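Local coordinates for protein pectinesterase (Sitophilus oryzae, PDB 4PMH) that hydrolyses the methyl esters of pectin to release methanol and probably serves the weevil in digesting plant cell walls, at residues 49-57 and 77-85; 102-110 and 145-153. One frame throughout, in Å; residues are numbered along the deposited sequence.

The two contacts follow one another along the chain: interaction 1 (49-57 with 77-85) is complete before interaction 2 (102-110 with 145-153) begins. Their centres are about 14 Å apart, on the same side of the chain's centre. They share a parallel sheet, in which strands 80-82 and 152-154 are neighbours. Backbone bonds join Val80 and Ile82 to Trp153, and Ile103 packs against Glu78. Interaction 1 lays helix 51-61 over the end of the parallel beta-helix. Interaction 2 lies inside the next coil and reaches towards the active-site groove. Together they lead from the covered end of the beta-helix to the edge of its probable substrate site.

Interaction 1 (49-57 and 77-85); sequences NTIQAAVNA and QEVVYIPNT
Gln52 swings its CG anti to the backbone N (chi1 -165°) and then bends at chi2 (57°), which lays its amide against the backbone of Tyr81. There it makes two hydrogen bonds to the backbone of one residue. Tyr81 N donates to Gln52 OE1 at 2.8 Å, in the carbonyl plane and on a lone pair. Gln52 NE2 donates to Tyr81 O at 3.0 Å, with that oxygen in the amide plane. A further bond from Gln52 NE2 to Asn56 OD1, 3.1 Å, fixes the amide's rotation. At the start of the helix, Ile51 N donates to Glu78 OE1 at 3.0 Å, almost straight. The carboxylate thus sits by the helix N-terminus, which would probably favour its charged form. A water links Glu78 OE1 with Gln52 N and Val79 O. Thr50 is the N-cap and accepts from Ala53 N through OG1. Apolar branches pack beside these bonds. Ile51 CG2 meets Val80 CG2 at 3.7 Å, the side chains crossing at about a right angle. Val55 turns both methyls to Ile82 CD1, with CG1 at 3.7 Å. Ile51 also touches Ile103 of strand 101-105. The helix runs nearly parallel to strand 80-82, 16° between their directions. Helix 51-61 covers the N-terminal end of the right-handed parallel beta-helix, the fold of pectin methylesterases.

Interaction 2 (102-110 and 145-153); sequences LITLNMPAQ and GTSCSTVFW
Two strands of one coil of the parallel beta-helix, in different sheets, face each other here: strand 101-105 and the loop after it pack on the turn leading into strand 152-154. The strand end is apolar. Ile103 CG2 lies 3.9 Å from Val151 CG1, the two side chains sliding past each other in opposite directions. Ile103 CD1 comes to the edge of the Phe152 ring, in its plane, 3.9 Å from CD2. Val151 sets CG1 anti to its own N (chi1 171°), on Ile103, which leaves CG2 for Leu105 CB at 4.1 Å. Farther along, Met107 reaches over the turn, and its chain bends at chi3 (76°) to bring CE to 3.6 Å from Cys148 O. Helix 113-120 lies against Met107 through Tyr116 and Leu119. Ser149 CB sits 3.4 Å from Met107 O, an oxygen that is also hydrogen-bonded to Asn168 ND2. Ser149 OG turns back to Thr146 O at 2.7 Å and is also hydrogen-bonded to Val179 N. At the far end Gly145 N donates to Ala109 O at 2.9 Å, on a lone pair. Ala109 CB rests on the Gly145-Thr146 peptide, 3.6 Å from Thr146 N. The Cys148 disulfide to Cys137 ties this turn to helix 131-138. Thr146 lies close to Asp200, the probable proton donor, and Ala109 to Gln177, which probably binds substrate. The contact is thus apolar at the strands, while at the loop carbon atoms pack on backbone and one hydrogen bond joins Ala109 to Gly145, at the edge of the probable active site.

Interaction 1 (49-57 and 77-85)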
loop_
_atom_site.group_PDB
_atom_site.type_symbol
_atom_site.label_atom_id
_atom_site.label_comp_id
_atom_site.label_asym_id
_atom_site.label_seq_id
_atom_site.Cartn_x
_atom_site.Cartn_y
_atom_site.Cartn_z
ATOM N N ASN A 49 -6.028 -26.217 6.906
ATOM C CA ASN A 49 -5.927 -26.450 5.456
ATOM C C ASN A 49 -6.372 -25.257 4.607
ATOM O O ASN A 49 -6.254 -25.314 3.384
ATOM C CB ASN A 49 -6.707 -27.713 5.022
ATOM C CG ASN A 49 -6.137 -28.995 5.621
ATOM O OD1 ASN A 49 -5.155 -28.962 6.362
ATOM N ND2 ASN A 49 -6.774 -30.119 5.326
ATOM N N THR A 50 -6.939 -24.225 5.240
ATOM C CA THR A 50 -7.048 -22.898 4.642
ATOM C C THR A 50 -6.351 -21.918 5.593
ATOM O O THR A 50 -6.234 -22.187 6.791
ATOM C CB THR A 50 -8.504 -22.463 4.452
ATOM O OG1 THR A 50 -9.150 -22.392 5.724
ATOM C CG2 THR A 50 -9.260 -23.431 3.556
ATOM N N ILE A 51 -5.918 -20.779 5.063
ATOM C CA ILE A 51 -5.298 -19.750 5.890
ATOM C C ILE A 51 -6.347 -19.121 6.797
ATOM O O ILE A 51 -6.097 -18.900 7.997
ATOM C CB ILE A 51 -4.584 -18.659 5.056
ATOM C CG1 ILE A 51 -3.510 -19.277 4.146
ATOM C CG2 ILE A 51 -3.952 -17.610 5.995
ATOM C CD1 ILE A 51 -3.167 -18.442 2.928
ATOM N N GLN A 52 -7.534 -18.864 6.238
ATOM C CA GLN A 52 -8.633 -18.261 7.002
ATOM C C GLN A 52 -8.879 -19.073 8.272
ATOM O O GLN A 52 -9.091 -18.497 9.326
ATOM C CB GLN A 52 -9.930 -18.162 6.178
ATOM C CG GLN A 52 -10.967 -17.216 6.801
ATOM C CD GLN A 52 -10.413 -15.809 6.990
ATOM O OE1 GLN A 52 -9.913 -15.201 6.046
ATOM N NE2 GLN A 52 -10.456 -15.309 8.225
ATOM N N ALA A 53 -8.855 -20.403 8.160
ATOM C CA ALA A 53 -9.089 -21.274 9.315
ATOM C C ALA A 53 -8.073 -21.061 10.432
ATOM O O ALA A 53 -8.425 -21.113 11.602
ATOM C CB ALA A 53 -9.114 -22.739 8.910
ATOM N N ALA A 54 -6.820 -20.821 10.077
ATOM C CA ALA A 54 -5.790 -20.559 11.089
ATOM C C ALA A 54 -6.028 -19.182 11.734
ATOM O O ALA A 54 -5.877 -19.031 12.927
ATOM C CB ALA A 54 -4.413 -20.617 10.473
ATOM N N VAL A 55 -6.390 -18.186 10.913
ATOM C CA VAL A 55 -6.673 -16.823 11.374
ATOM C C VAL A 55 -7.832 -16.865 12.359
ATOM O O VAL A 55 -7.763 -16.275 13.452
ATOM C CB VAL A 55 -6.994 -15.863 10.197
ATOM C CG1 VAL A 55 -7.638 -14.564 10.680
ATOM C CG2 VAL A 55 -5.744 -15.593 9.379
ATOM N N ASN A 56 -8.866 -17.616 11.983
ATOM C CA ASN A 56 -10.056 -17.753 12.782
ATOM C C ASN A 56 -9.711 -18.373 14.124
ATOM O O ASN A 56 -10.186 -17.920 15.157
ATOM C CB ASN A 56 -11.077 -18.654 12.090
ATOM C CG ASN A 56 -11.754 -17.993 10.902
ATOM O OD1 ASN A 56 -11.631 -16.788 10.675
ATOM N ND2 ASN A 56 -12.500 -18.790 10.142
ATOM N N ALA A 57 -8.904 -19.421 14.110
ATOM C CA ALA A 57 -8.523 -20.087 15.366
ATOM C C ALA A 57 -7.830 -19.124 16.320
ATOM O O ALA A 57 -8.176 -19.060 17.502
ATOM C CB ALA A 57 -7.637 -21.304 15.106
ATOM N N GLN A 77 -4.891 -20.220 -3.390
ATOM C CA GLN A 77 -5.854 -19.404 -4.126
ATOM C C GLN A 77 -7.066 -19.101 -3.250
ATOM O O GLN A 77 -8.105 -19.757 -3.307
ATOM C CB GLN A 77 -6.214 -20.070 -5.455
ATOM C CG GLN A 77 -4.972 -20.228 -6.324
ATOM C CD GLN A 77 -5.249 -20.994 -7.582
ATOM O OE1 GLN A 77 -5.810 -20.460 -8.537
ATOM N NE2 GLN A 77 -4.875 -22.261 -7.587
ATOM N N GLU A 78 -6.890 -18.081 -2.423
ATOM C CA GLU A 78 -7.849 -17.719 -1.408
ATOM C C GLU A 78 -7.625 -16.302 -0.947
ATOM O O GLU A 78 -6.592 -15.724 -1.226
ATOM C CB GLU A 78 -7.739 -18.662 -0.195
ATOM C CG GLU A 78 -6.351 -19.183 0.103
ATOM C CD GLU A 78 -6.373 -20.460 0.966
ATOM O OE1 GLU A 78 -6.529 -20.336 2.187
ATOM O OE2 GLU A 78 -6.205 -21.581 0.442
ATOM N N VAL A 79 -8.623 -15.752 -0.274
ATOM C CA VAL A 79 -8.450 -14.522 0.489
ATOM C C VAL A 79 -8.021 -14.822 1.918
ATOM O O VAL A 79 -8.171 -15.953 2.409
ATOM C CB VAL A 79 -9.729 -13.675 0.540
ATOM C CG1 VAL A 79 -10.074 -13.149 -0.841
ATOM C CG2 VAL A 79 -10.893 -14.439 1.156
ATOM N N VAL A 80 -7.503 -13.794 2.578
ATOM C CA VAL A 80 -7.205 -13.818 4.018
ATOM C C VAL A 80 -7.768 -12.538 4.613
ATOM O O VAL A 80 -7.355 -11.438 4.227
ATOM C CB VAL A 80 -5.690 -13.887 4.273
ATOM C CG1 VAL A 80 -5.393 -13.980 5.766
ATOM C CG2 VAL A 80 -5.080 -15.056 3.522
ATOM N N TYR A 81 -8.747 -12.682 5.506
ATOM C CA TYR A 81 -9.446 -11.558 6.100
ATOM C C TYR A 81 -9.115 -11.556 7.579
ATOM O O TYR A 81 -9.363 -12.550 8.276
ATOM C CB TYR A 81 -10.964 -11.669 5.941
ATOM C CG TYR A 81 -11.541 -11.428 4.552
ATOM C CD1 TYR A 81 -10.755 -11.024 3.486
ATOM C CD2 TYR A 81 -12.908 -11.584 4.322
ATOM C CE1 TYR A 81 -11.305 -10.816 2.235
ATOM C CE2 TYR A 81 -13.475 -11.353 3.074
ATOM C CZ TYR A 81 -12.665 -10.977 2.037
ATOM O OH TYR A 81 -13.210 -10.770 0.785
ATOM N N ILE A 82 -8.542 -10.449 8.042
ATOM C CA ILE A 82 -8.307 -10.239 9.479
ATOM C C ILE A 82 -9.288 -9.192 9.971
ATOM O O ILE A 82 -9.070 -8.007 9.763
ATOM C CB ILE A 82 -6.877 -9.754 9.831
ATOM C CG1 ILE A 82 -5.794 -10.463 9.016
ATOM C CG2 ILE A 82 -6.659 -9.859 11.338
ATOM C CD1 ILE A 82 -5.466 -11.883 9.403
ATOM N N PRO A 83 -10.392 -9.617 10.615
ATOM C CA PRO A 83 -11.338 -8.670 11.186
ATOM C C PRO A 83 -10.776 -8.028 12.455
ATOM O O PRO A 83 -9.814 -8.525 13.021
ATOM C CB PRO A 83 -12.545 -9.549 11.512
ATOM C CG PRO A 83 -11.935 -10.855 11.867
ATOM C CD PRO A 83 -10.741 -11.003 10.963
ATOM N N ASN A 84 -11.400 -6.949 12.903
ATOM C CA ASN A 84 -10.917 -6.233 14.088
ATOM C C ASN A 84 -10.884 -7.178 15.291
ATOM O O ASN A 84 -11.827 -7.926 15.514
ATOM C CB ASN A 84 -11.789 -5.013 14.385
ATOM C CG ASN A 84 -11.056 -3.941 15.204
ATOM O OD1 ASN A 84 -9.995 -4.175 15.780
ATOM N ND2 ASN A 84 -11.634 -2.759 15.252
ATOM N N THR A 85 -9.769 -7.176 16.016
ATOM C CA THR A 85 -9.568 -8.057 17.156
ATOM C C THR A 85 -8.460 -7.464 18.010
ATOM O O THR A 85 -7.657 -6.702 17.516
ATOM C CB THR A 85 -9.152 -9.491 16.725
ATOM O OG1 THR A 85 -8.782 -10.261 17.871
ATOM C CG2 THR A 85 -7.950 -9.479 15.762
HETATM O O HOH W 1 -6.592 -24.222 1.095
HETATM O O HOH W 2 -7.934 -18.504 3.476
#

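Interaction 2 (102-110 and 145-153)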
loop_
_atom_site.group_PDB
_atom_site.type_symbol
_atom_site.label_atom_id
_atom_site.label_comp_id
_atom_site.label_asym_id
_atom_site.label_seq_id
_atom_site.Cartn_x
_atom_site.Cartn_y
_atom_site.Cartn_z
ATOM N N LEU A 102 2.846 -18.058 -1.632
ATOM C CA LEU A 102 2.122 -17.149 -2.525
ATOM C C LEU A 102 0.609 -17.273 -2.323
ATOM O O LEU A 102 0.042 -18.360 -2.475
ATOM C CB LEU A 102 2.476 -17.459 -3.971
ATOM C CG LEU A 102 1.670 -16.710 -5.043
ATOM C CD1 LEU A 102 1.950 -15.219 -4.924
ATOM C CD2 LEU A 102 1.985 -17.211 -6.445
ATOM N N ILE A 103 -0.028 -16.163 -1.961
ATOM C CA ILE A 103 -1.447 -16.085 -1.800
ATOM C C ILE A 103 -1.940 -15.258 -2.974
ATOM O O ILE A 103 -1.609 -14.083 -3.063
ATOM C CB ILE A 103 -1.801 -15.375 -0.485
ATOM C CG1 ILE A 103 -1.051 -16.019 0.696
ATOM C CG2 ILE A 103 -3.305 -15.399 -0.253
ATOM C CD1 ILE A 103 -1.138 -15.229 1.979
ATOM N N THR A 104 -2.697 -15.862 -3.884
ATOM C CA THR A 104 -2.978 -15.198 -5.139
ATOM C C THR A 104 -4.383 -15.454 -5.675
ATOM O O THR A 104 -4.896 -16.566 -5.555
ATOM C CB THR A 104 -1.946 -15.607 -6.229
ATOM O OG1 THR A 104 -2.273 -14.946 -7.455
ATOM C CG2 THR A 104 -1.909 -17.130 -6.489
ATOM N N LEU A 105 -4.969 -14.429 -6.287
ATOM C CA LEU A 105 -6.238 -14.560 -7.007
ATOM C C LEU A 105 -6.265 -13.560 -8.147
ATOM O O LEU A 105 -5.538 -12.573 -8.097
ATOM C CB LEU A 105 -7.409 -14.269 -6.069
ATOM C CG LEU A 105 -7.789 -15.315 -5.034
ATOM C CD1 LEU A 105 -8.785 -14.742 -4.049
ATOM C CD2 LEU A 105 -8.362 -16.548 -5.716
ATOM N N ASN A 106 -7.064 -13.844 -9.180
ATOM C CA ASN A 106 -7.381 -12.884 -10.261
ATOM C C ASN A 106 -8.781 -12.374 -9.939
ATOM O O ASN A 106 -9.784 -13.001 -10.290
ATOM C CB ASN A 106 -7.358 -13.581 -11.636
ATOM C CG ASN A 106 -7.630 -12.636 -12.813
ATOM O OD1 ASN A 106 -8.176 -11.542 -12.671
ATOM N ND2 ASN A 106 -7.286 -13.105 -14.011
ATOM N N MET A 107 -8.846 -11.253 -9.231
ATOM C CA MET A 107 -10.100 -10.794 -8.652
ATOM C C MET A 107 -10.145 -9.284 -8.664
ATOM O O MET A 107 -9.867 -8.637 -7.642
ATOM C CB MET A 107 -10.260 -11.325 -7.222
ATOM C CG MET A 107 -11.669 -11.128 -6.654
ATOM S SD MET A 107 -11.954 -12.036 -5.117
ATOM C CE MET A 107 -11.074 -11.025 -3.934
ATOM N N PRO A 108 -10.492 -8.705 -9.823
ATOM C CA PRO A 108 -10.613 -7.248 -9.910
ATOM C C PRO A 108 -11.844 -6.672 -9.197
ATOM O O PRO A 108 -12.751 -7.409 -8.802
ATOM C CB PRO A 108 -10.710 -6.998 -11.424
ATOM C CG PRO A 108 -11.376 -8.235 -11.961
ATOM C CD PRO A 108 -10.830 -9.368 -11.101
ATOM N N ALA A 109 -11.856 -5.351 -9.044
ATOM C CA ALA A 109 -13.033 -4.636 -8.521
ATOM C C ALA A 109 -14.279 -4.937 -9.358
ATOM O O ALA A 109 -15.405 -4.873 -8.849
ATOM C CB ALA A 109 -12.794 -3.143 -8.516
ATOM N N GLN A 110 -14.061 -5.255 -10.631
ATOM C CA GLN A 110 -15.152 -5.470 -11.584
ATOM C C GLN A 110 -15.792 -6.851 -11.437
ATOM O O GLN A 110 -16.808 -7.142 -12.077
ATOM C CB GLN A 110 -14.630 -5.230 -13.012
ATOM C CG GLN A 110 -14.343 -3.761 -13.353
ATOM C CD GLN A 110 -13.147 -3.139 -12.620
ATOM O OE1 GLN A 110 -12.177 -3.820 -12.239
ATOM N NE2 GLN A 110 -13.199 -1.822 -12.452
ATOM N N GLY A 145 -16.334 -4.044 -6.247
ATOM C CA GLY A 145 -15.626 -2.781 -6.066
ATOM C C GLY A 145 -14.233 -2.911 -5.465
ATOM O O GLY A 145 -13.763 -4.024 -5.133
ATOM N N THR A 146 -13.568 -1.772 -5.334
ATOM C CA THR A 146 -12.126 -1.743 -5.062
ATOM C C THR A 146 -11.734 -2.346 -3.705
ATOM O O THR A 146 -10.850 -3.220 -3.640
ATOM C CB THR A 146 -11.558 -0.322 -5.252
ATOM O OG1 THR A 146 -11.814 0.103 -6.603
ATOM C CG2 THR A 146 -10.050 -0.286 -5.008
ATOM N N SER A 147 -12.389 -1.920 -2.637
ATOM C CA SER A 147 -12.126 -2.524 -1.328
ATOM C C SER A 147 -12.358 -4.039 -1.338
ATOM O O SER A 147 -11.575 -4.763 -0.765
ATOM C CB SER A 147 -12.991 -1.898 -0.226
ATOM O OG SER A 147 -12.868 -0.502 -0.216
ATOM N N CYS A 148 -13.436 -4.521 -1.966
ATOM C CA CYS A 148 -13.749 -5.961 -1.945
ATOM C C CYS A 148 -12.867 -6.807 -2.893
ATOM O O CYS A 148 -12.871 -8.046 -2.840
ATOM C CB CYS A 148 -15.243 -6.211 -2.233
ATOM S SG CYS A 148 -16.337 -5.755 -0.858
ATOM N N SER A 149 -12.095 -6.153 -3.750
ATOM C CA SER A 149 -11.152 -6.867 -4.598
ATOM C C SER A 149 -9.933 -7.384 -3.800
ATOM O O SER A 149 -9.117 -8.131 -4.348
ATOM C CB SER A 149 -10.697 -5.985 -5.755
ATOM O OG SER A 149 -9.705 -5.048 -5.340
ATOM N N THR A 150 -9.830 -6.995 -2.523
ATOM C CA THR A 150 -8.609 -7.217 -1.739
ATOM C C THR A 150 -8.374 -8.680 -1.461
ATOM O O THR A 150 -9.271 -9.363 -0.970
ATOM C CB THR A 150 -8.634 -6.460 -0.395
ATOM O OG1 THR A 150 -8.700 -5.049 -0.625
ATOM C CG2 THR A 150 -7.374 -6.762 0.418
ATOM N N VAL A 151 -7.167 -9.151 -1.757
ATOM C CA VAL A 151 -6.784 -10.547 -1.475
ATOM C C VAL A 151 -6.458 -10.788 0.018
ATOM O O VAL A 151 -6.963 -11.733 0.617
ATOM C CB VAL A 151 -5.635 -11.011 -2.406
ATOM C CG1 VAL A 151 -5.081 -12.366 -1.997
ATOM C CG2 VAL A 151 -6.115 -11.020 -3.848
ATOM N N PHE A 152 -5.665 -9.903 0.610
ATOM C CA PHE A 152 -5.312 -9.953 2.035
ATOM C C PHE A 152 -5.766 -8.627 2.689
ATOM O O PHE A 152 -5.221 -7.559 2.401
ATOM C CB PHE A 152 -3.798 -10.131 2.125
ATOM C CG PHE A 152 -3.286 -10.728 3.411
ATOM C CD1 PHE A 152 -3.417 -10.054 4.622
ATOM C CD2 PHE A 152 -2.549 -11.909 3.386
ATOM C CE1 PHE A 152 -2.892 -10.595 5.793
ATOM C CE2 PHE A 152 -2.007 -12.446 4.544
ATOM C CZ PHE A 152 -2.177 -11.777 5.755
ATOM N N TRP A 153 -6.764 -8.705 3.577
ATOM C CA TRP A 153 -7.486 -7.541 4.084
ATOM C C TRP A 153 -7.322 -7.456 5.609
ATOM O O TRP A 153 -7.828 -8.298 6.332
ATOM C CB TRP A 153 -8.966 -7.674 3.723
ATOM C CG TRP A 153 -9.796 -6.420 3.885
ATOM C CD1 TRP A 153 -9.506 -5.308 4.634
ATOM C CD2 TRP A 153 -11.083 -6.183 3.307
ATOM N NE1 TRP A 153 -10.521 -4.389 4.538
ATOM C CE2 TRP A 153 -11.505 -4.906 3.730
ATOM C CE3 TRP A 153 -11.909 -6.921 2.450
ATOM C CZ2 TRP A 153 -12.708 -4.349 3.320
ATOM C CZ3 TRP A 153 -13.117 -6.375 2.054
ATOM C CH2 TRP A 153 -13.505 -5.096 2.481
#